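Local coordinates for TRAP dicarboxylate transporter, DctP subunit (Ochrobactrum anthropi, PDB 4P47), which probably captures a small solute, such as an organic acid, in the periplasm and delivers it to a TRAP-type membrane transporter, at residues P298-T301 with T302-R305; D284-K288 with T289-V293; N217-A221 with K222-V226. All blocks are in the same frame, centred on the assembly; numbering follows the deposited sequence.

Contact 1: residues P298-T301 with T302-R305; sequences PEET and TRLR
The carbonyl oxygen T301 O lies over one face of the R305 guanidinium, while a water sits at its edge, in the plane of the group. That water gives a hydrogen bond to P298 O at 3.0 Å and takes a weak one from R305 NH2. The methyl T301 CG2, anti to its own residue's backbone N, comes to 3.5 Å from R305 NH2, which a bend of the arginine at chi3 (-61°) brings back to meet it. The strongest polar partner of the guanidinium lies outside this stretch: R305 NH2 donates to F112 O, in a loop. The other flat pair, the E300 carboxylate and the R303 guanidinium, have planes only 25° apart but do not join. E300 OE1 stays 4.2 Å from R303 NE and meets the aliphatic R303 CD at 3.7 Å instead. A bend at chi2 folds the E300 carboxylate back over the helix, so that OE2 comes to 3.8 Å from L304 CG. Trimming L304 to an alanine would probably open a gap beside F112 and L296, which its side chain touches, and take away the branched end (CG, CD2) that E300 OE2 rests against. Beneath the side chains run the first two turns of helix 298-312, with four successive bonds from residue i+4 back to i. The first, T302 N to P298 O, measures 2.9 Å; the last, R305 N to T301 O, is the shortest at 2.8 Å and the straightest at 170°. T297 OG1 accepts the E300 amide at the start of the helix. The chemistry therefore rests mainly on backbone bonds: E300 and R303 can offer each other no more than a longer-range attraction, and two acidic residues at a helix N-terminus are probably well placed against its dipole.

Contact 2: residues D284-K288 with T289-V293; sequences DEIKK and TGMQV
M291 turns its side chain back onto the helix that has just ended, against I286. Its CB lies 4.0 Å from I286 CG2, and its CG passes I286 O at the edge of contact. SD then settles 3.9 Å from the same methyl, I286 CG2, the two side chains crossing at a slant; beyond it, chi3 of 70° bends CE out of line with the chain. The backbone N of M291 is buried here and has no partner in the model. The turn that brings M291 round is a Schellman motif closing the long helix 254-288 before strand 292-295, which runs parallel to strand 229-245. G290 is the first residue to leave helical angles, at phi 87°, where a CB would be jammed against the T289 carbonyl oxygen. G290 N binds K287 O at 3.0 Å. I286 O is gripped twice by T289: by N at 3.1 Å, from above the carbonyl plane, and by OG1 at 2.7 Å, closer to that plane. The hydroxyl reaches it because OG1 takes the crowded position between backbone N and carbonyl carbon (chi1 71°). A water donates to both K287 O and M291 O, bridging helix end and returning chain. Past it, V293 CG2 rests 3.8 Å from K287 CG, with the extended lysine chain crossing the valine at about a right angle.

Contact 3: residues N217-A221 with K222-V226; sequences NIINA and KFYEV
K222 N turns back to bind I219 O at 3.1 Å, approaching from above the carbonyl plane, and F223 N makes a weak bond to I218 O at 2.9 Å. K222 itself takes positive phi (59°), in the left-handed region, and swings the chain off the end of helix 216-220 into a short 3-10 turn. A water bridges K222 NZ and the same I219 O, accepting from the first and donating to the second. Of the side chains, A221 presses its CB over one face of the F223 ring, 3.7 Å from the centroid and 20° off the normal, a CH-pi contact. F223 also packs on Y196 and L199 of helix 196-205. I219 O lies at the edge of the Y224 ring, near its plane, and Y224 CD2 lies 4.1 Å from I219 CD1. Y224 CB meets I218 CG2 at 4.2 Å; with chi1 at 58° CG stands between the backbone N and the carbonyl carbon, which brings CD2 to 3.4 Å from I218 O. Positive phi at the first non-helical residue, with two bonds back into the last turn, marks a Schellman C-cap, here leading through the 3-10 turn toward strand 229-245.

Contacts 2 and 3 are both Schellman ends of helices, and they pack on each other: M291 SD lies 3.7 Å from Y224 CB, while I286 and M291 both touch I218. Together they join helices 254-288 and 216-220 beside strand 229-245. Contact 1 stands apart, its centre about 24 Å from that of contact 2 and about 27 Å from that of contact 3, and opens a helix instead of closing one; strand 292-295 leads from contact 2 toward it. All three are partly buried. Where contacts 2 and 3 meet, apolar side chains dominate, with an aromatic share from contact 3, whereas contact 1 is richer in charge, its buried T301 and L304 set among arginines and glutamates.

Contact 1: residues P298-T301 with T302-R305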
loop_
_atom_site.group_PDB
_atom_site.type_symbol
_atom_site.label_atom_id
_atom_site.label_comp_id
_atom_site.label_asym_id
_atom_site.label_seq_id
_atom_site.Cartn_x
_atom_site.Cartn_y
_atom_site.Cartn_z
ATOM N N PRO A 298 -4.766 -7.136 19.408
ATOM C CA PRO A 298 -5.932 -6.840 18.584
ATOM C C PRO A 298 -6.934 -5.978 19.334
ATOM O O PRO A 298 -7.657 -5.197 18.730
ATOM C CB PRO A 298 -6.536 -8.230 18.321
ATOM C CG PRO A 298 -5.399 -9.171 18.435
ATOM C CD PRO A 298 -4.437 -8.579 19.413
ATOM N N GLU A 299 -7.009 -6.144 20.652
ATOM C CA GLU A 299 -7.994 -5.403 21.428
ATOM C C GLU A 299 -7.580 -3.932 21.544
ATOM O O GLU A 299 -8.421 -3.041 21.532
ATOM C CB GLU A 299 -8.217 -6.076 22.803
ATOM C CG GLU A 299 -8.909 -7.457 22.721
ATOM C CD GLU A 299 -7.957 -8.603 22.368
ATOM O OE1 GLU A 299 -6.729 -8.395 22.335
ATOM O OE2 GLU A 299 -8.424 -9.744 22.134
ATOM N N GLU A 300 -6.286 -3.659 21.599
ATOM C CA GLU A 300 -5.847 -2.282 21.578
ATOM C C GLU A 300 -6.073 -1.651 20.184
ATOM O O GLU A 300 -6.470 -0.496 20.079
ATOM C CB GLU A 300 -4.392 -2.185 21.988
ATOM C CG GLU A 300 -3.881 -0.784 21.936
ATOM C CD GLU A 300 -4.672 0.203 22.787
ATOM O OE1 GLU A 300 -5.076 -0.143 23.920
ATOM O OE2 GLU A 300 -4.853 1.351 22.330
ATOM N N THR A 301 -5.830 -2.414 19.124
ATOM C CA THR A 301 -6.159 -1.962 17.779
ATOM C C THR A 301 -7.638 -1.621 17.696
ATOM O O THR A 301 -8.007 -0.583 17.143
ATOM C CB THR A 301 -5.795 -3.027 16.745
ATOM O OG1 THR A 301 -4.371 -3.174 16.739
ATOM C CG2 THR A 301 -6.293 -2.616 15.356
ATOM N N THR A 302 -8.486 -2.477 18.250
ATOM C CA THR A 302 -9.913 -2.218 18.217
ATOM C C THR A 302 -10.242 -0.932 18.962
ATOM O O THR A 302 -11.091 -0.159 18.550
ATOM C CB THR A 302 -10.675 -3.413 18.795
ATOM O OG1 THR A 302 -10.552 -4.511 17.893
ATOM C CG2 THR A 302 -12.169 -3.105 19.026
ATOM N N ARG A 303 -9.585 -0.706 20.087
ATOM C CA ARG A 303 -9.792 0.515 20.864
ATOM C C ARG A 303 -9.460 1.767 20.028
ATOM O O ARG A 303 -10.179 2.774 20.069
ATOM C CB ARG A 303 -8.944 0.451 22.149
ATOM C CG ARG A 303 -9.296 1.427 23.255
ATOM C CD ARG A 303 -8.529 1.093 24.573
ATOM N NE ARG A 303 -9.097 -0.069 25.254
ATOM C CZ ARG A 303 -10.090 -0.011 26.141
ATOM N NH1 ARG A 303 -10.557 -1.119 26.698
ATOM N NH2 ARG A 303 -10.612 1.153 26.470
ATOM N N LEU A 304 -8.384 1.699 19.240
ATOM C CA LEU A 304 -7.982 2.813 18.367
ATOM C C LEU A 304 -8.969 2.978 17.218
ATOM O O LEU A 304 -9.448 4.093 16.939
ATOM C CB LEU A 304 -6.575 2.594 17.802
ATOM C CG LEU A 304 -5.479 2.691 18.850
ATOM C CD1 LEU A 304 -4.167 2.208 18.273
ATOM C CD2 LEU A 304 -5.334 4.105 19.384
ATOM N N ARG A 305 -9.341 1.863 16.592
ATOM C CA ARG A 305 -10.312 1.883 15.517
ATOM C C ARG A 305 -11.628 2.519 15.978
ATOM O O ARG A 305 -12.194 3.376 15.298
ATOM C CB ARG A 305 -10.568 0.466 15.025
ATOM C CG ARG A 305 -11.476 0.401 13.803
ATOM C CD ARG A 305 -11.835 -1.051 13.434
ATOM N NE ARG A 305 -10.663 -1.845 13.114
ATOM C CZ ARG A 305 -10.180 -2.853 13.835
ATOM N NH1 ARG A 305 -10.774 -3.260 14.947
ATOM N NH2 ARG A 305 -9.096 -3.475 13.415
HETATM O O HOH W 1 -8.505 -5.611 15.914
#

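Contact 2: residues D284-K288 with T289-V293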
loop_
_atom_site.group_PDB
_atom_site.type_symbol
_atom_site.label_atom_id
_atom_site.label_comp_id
_atom_site.label_asym_id
_atom_site.label_seq_id
_atom_site.Cartn_x
_atom_site.Cartn_y
_atom_site.Cartn_z
ATOM N N ASP A 284 14.203 -7.085 11.984
ATOM C CA ASP A 284 15.399 -7.576 12.664
ATOM C C ASP A 284 16.431 -6.460 12.774
ATOM O O ASP A 284 17.006 -6.227 13.851
ATOM C CB ASP A 284 16.031 -8.733 11.875
ATOM C CG ASP A 284 15.191 -10.003 11.868
ATOM O OD1 ASP A 284 14.424 -10.229 12.829
ATOM O OD2 ASP A 284 15.348 -10.797 10.909
ATOM N N GLU A 285 16.669 -5.778 11.659
ATOM C CA GLU A 285 17.649 -4.709 11.592
ATOM C C GLU A 285 17.256 -3.545 12.478
ATOM O O GLU A 285 18.077 -3.009 13.213
ATOM C CB GLU A 285 17.849 -4.282 10.145
ATOM C CG GLU A 285 18.508 -5.400 9.347
ATOM C CD GLU A 285 18.460 -5.197 7.860
ATOM O OE1 GLU A 285 17.813 -4.240 7.390
ATOM O OE2 GLU A 285 19.091 -6.014 7.149
ATOM N N ILE A 286 15.992 -3.156 12.434
ATOM C CA ILE A 286 15.501 -2.062 13.264
ATOM C C ILE A 286 15.756 -2.344 14.756
ATOM O O ILE A 286 16.234 -1.481 15.503
ATOM C CB ILE A 286 14.011 -1.820 12.980
ATOM C CG1 ILE A 286 13.873 -1.206 11.577
ATOM C CG2 ILE A 286 13.390 -0.924 14.025
ATOM C CD1 ILE A 286 12.440 -1.199 11.023
ATOM N N LYS A 287 15.447 -3.549 15.194
ATOM C CA LYS A 287 15.651 -3.885 16.589
ATOM C C LYS A 287 17.134 -3.810 16.956
ATOM O O LYS A 287 17.483 -3.332 18.038
ATOM C CB LYS A 287 15.060 -5.252 16.889
ATOM C CG LYS A 287 13.526 -5.224 16.850
ATOM C CD LYS A 287 12.904 -6.588 16.926
ATOM C CE LYS A 287 11.398 -6.482 16.817
ATOM N NZ LYS A 287 10.747 -7.813 16.784
ATOM N N LYS A 288 18.022 -4.217 16.055
ATOM C CA LYS A 288 19.455 -4.206 16.348
ATOM C C LYS A 288 20.034 -2.799 16.384
ATOM O O LYS A 288 21.124 -2.590 16.921
ATOM C CB LYS A 288 20.186 -5.104 15.349
ATOM C CG LYS A 288 19.841 -6.578 15.627
ATOM C CD LYS A 288 20.662 -7.614 14.844
ATOM C CE LYS A 288 21.870 -8.164 15.633
ATOM N NZ LYS A 288 21.568 -8.809 16.957
ATOM N N THR A 289 19.322 -1.805 15.867
ATOM C CA THR A 289 19.764 -0.424 15.992
ATOM C C THR A 289 19.460 0.136 17.379
ATOM O O THR A 289 19.871 1.267 17.695
ATOM C CB THR A 289 19.140 0.524 14.939
ATOM O OG1 THR A 289 17.747 0.739 15.224
ATOM C CG2 THR A 289 19.352 0.009 13.554
ATOM N N GLY A 290 18.740 -0.614 18.198
ATOM C CA GLY A 290 18.379 -0.182 19.533
ATOM C C GLY A 290 17.099 0.640 19.622
ATOM O O GLY A 290 16.819 1.231 20.670
ATOM N N MET A 291 16.326 0.680 18.545
ATOM C CA MET A 291 14.972 1.195 18.616
ATOM C C MET A 291 14.132 0.239 19.433
ATOM O O MET A 291 14.280 -0.973 19.329
ATOM C CB MET A 291 14.372 1.334 17.223
ATOM C CG MET A 291 14.993 2.423 16.408
ATOM S SD MET A 291 14.069 2.815 14.913
ATOM C CE MET A 291 12.599 3.593 15.573
ATOM N N GLN A 292 13.197 0.784 20.204
ATOM C CA GLN A 292 12.275 -0.035 20.972
ATOM C C GLN A 292 11.016 -0.217 20.138
ATOM O O GLN A 292 10.398 0.760 19.737
ATOM C CB GLN A 292 11.928 0.671 22.290
ATOM C CG GLN A 292 10.871 -0.070 23.144
ATOM C CD GLN A 292 10.471 0.654 24.442
ATOM O OE1 GLN A 292 11.191 1.509 24.945
ATOM N NE2 GLN A 292 9.310 0.297 24.979
ATOM N N VAL A 293 10.623 -1.463 19.915
ATOM C CA VAL A 293 9.468 -1.783 19.081
ATOM C C VAL A 293 8.299 -2.266 19.947
ATOM O O VAL A 293 8.403 -3.222 20.732
ATOM C CB VAL A 293 9.832 -2.842 18.023
ATOM C CG1 VAL A 293 8.656 -3.115 17.094
ATOM C CG2 VAL A 293 11.036 -2.405 17.226
HETATM O O HOH W 2 15.611 -3.159 20.090
#

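Contact 3: residues N217-A221 with K222-V226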
loop_
_atom_site.group_PDB
_atom_site.type_symbol
_atom_site.label_atom_id
_atom_site.label_comp_id
_atom_site.label_asym_id
_atom_site.label_seq_id
_atom_site.Cartn_x
_atom_site.Cartn_y
_atom_site.Cartn_z
ATOM N N ASN A 217 11.300 2.401 5.289
ATOM C CA ASN A 217 11.802 3.763 5.301
ATOM C C ASN A 217 12.711 4.019 6.491
ATOM O O ASN A 217 13.626 4.832 6.405
ATOM C CB ASN A 217 10.636 4.749 5.346
ATOM C CG ASN A 217 9.697 4.604 4.169
ATOM O OD1 ASN A 217 9.078 3.561 3.968
ATOM N ND2 ASN A 217 9.554 5.680 3.398
ATOM N N ILE A 218 12.456 3.358 7.617
ATOM C CA ILE A 218 13.265 3.566 8.807
ATOM C C ILE A 218 14.722 3.214 8.517
ATOM O O ILE A 218 15.645 3.920 8.936
ATOM C CB ILE A 218 12.726 2.745 10.002
ATOM C CG1 ILE A 218 11.314 3.213 10.350
ATOM C CG2 ILE A 218 13.657 2.878 11.217
ATOM C CD1 ILE A 218 10.537 2.295 11.271
ATOM N N ILE A 219 14.927 2.112 7.804
ATOM C CA ILE A 219 16.269 1.725 7.400
ATOM C C ILE A 219 16.779 2.597 6.248
ATOM O O ILE A 219 17.880 3.155 6.339
ATOM C CB ILE A 219 16.305 0.242 7.025
ATOM C CG1 ILE A 219 16.004 -0.637 8.257
ATOM C CG2 ILE A 219 17.645 -0.099 6.372
ATOM C CD1 ILE A 219 17.004 -0.566 9.383
ATOM N N ASN A 220 15.996 2.741 5.183
ATOM C CA ASN A 220 16.465 3.427 3.981
ATOM C C ASN A 220 16.863 4.877 4.243
ATOM O O ASN A 220 17.884 5.352 3.731
ATOM C CB ASN A 220 15.406 3.357 2.874
ATOM C CG ASN A 220 15.053 1.926 2.491
ATOM O OD1 ASN A 220 15.839 1.005 2.707
ATOM N ND2 ASN A 220 13.872 1.738 1.910
ATOM N N ALA A 221 16.068 5.577 5.046
ATOM C CA ALA A 221 16.330 6.979 5.374
ATOM C C ALA A 221 17.077 7.152 6.698
ATOM O O ALA A 221 17.298 8.277 7.152
ATOM C CB ALA A 221 15.031 7.766 5.395
ATOM N N LYS A 222 17.451 6.044 7.335
ATOM C CA LYS A 222 18.208 6.060 8.589
ATOM C C LYS A 222 17.495 6.792 9.717
ATOM O O LYS A 222 18.092 7.438 10.566
ATOM C CB LYS A 222 19.601 6.644 8.373
ATOM C CG LYS A 222 20.349 5.992 7.214
ATOM C CD LYS A 222 21.755 6.593 7.076
ATOM C CE LYS A 222 22.529 5.992 5.923
ATOM N NZ LYS A 222 22.861 4.576 6.192
ATOM N N PHE A 223 16.180 6.647 9.758
ATOM C CA PHE A 223 15.415 7.294 10.802
ATOM C C PHE A 223 15.741 6.706 12.184
ATOM O O PHE A 223 15.504 7.339 13.192
ATOM C CB PHE A 223 13.908 7.187 10.527
ATOM C CG PHE A 223 13.413 7.982 9.342
ATOM C CD1 PHE A 223 14.057 9.111 8.877
ATOM C CD2 PHE A 223 12.256 7.591 8.697
ATOM C CE1 PHE A 223 13.557 9.819 7.802
ATOM C CE2 PHE A 223 11.765 8.302 7.615
ATOM C CZ PHE A 223 12.417 9.404 7.177
ATOM N N TYR A 224 16.335 5.505 12.218
ATOM C CA TYR A 224 16.762 4.917 13.473
ATOM C C TYR A 224 17.844 5.778 14.155
ATOM O O TYR A 224 18.071 5.615 15.348
ATOM C CB TYR A 224 17.270 3.482 13.255
ATOM C CG TYR A 224 18.413 3.374 12.269
ATOM C CD1 TYR A 224 19.730 3.618 12.671
ATOM C CD2 TYR A 224 18.192 3.034 10.948
ATOM C CE1 TYR A 224 20.766 3.518 11.765
ATOM C CE2 TYR A 224 19.220 2.938 10.035
ATOM C CZ TYR A 224 20.514 3.184 10.450
ATOM O OH TYR A 224 21.545 3.088 9.537
ATOM N N GLU A 225 18.480 6.703 13.430
ATOM C CA GLU A 225 19.498 7.572 14.031
ATOM C C GLU A 225 18.860 8.697 14.823
ATOM O O GLU A 225 19.522 9.339 15.650
ATOM C CB GLU A 225 20.413 8.184 12.953
ATOM C CG GLU A 225 21.194 7.162 12.148
ATOM C CD GLU A 225 22.084 7.761 11.064
ATOM O OE1 GLU A 225 22.018 8.981 10.825
ATOM O OE2 GLU A 225 22.858 7.005 10.433
ATOM N N VAL A 226 17.574 8.950 14.571
ATOM C CA VAL A 226 16.906 10.130 15.093
ATOM C C VAL A 226 15.531 9.829 15.709
ATOM O O VAL A 226 14.776 10.739 16.026
ATOM C CB VAL A 226 16.801 11.250 14.003
ATOM C CG1 VAL A 226 18.178 11.780 13.683
ATOM C CG2 VAL A 226 16.140 10.730 12.736
HETATM O O HOH W 3 20.413 2.774 5.280
#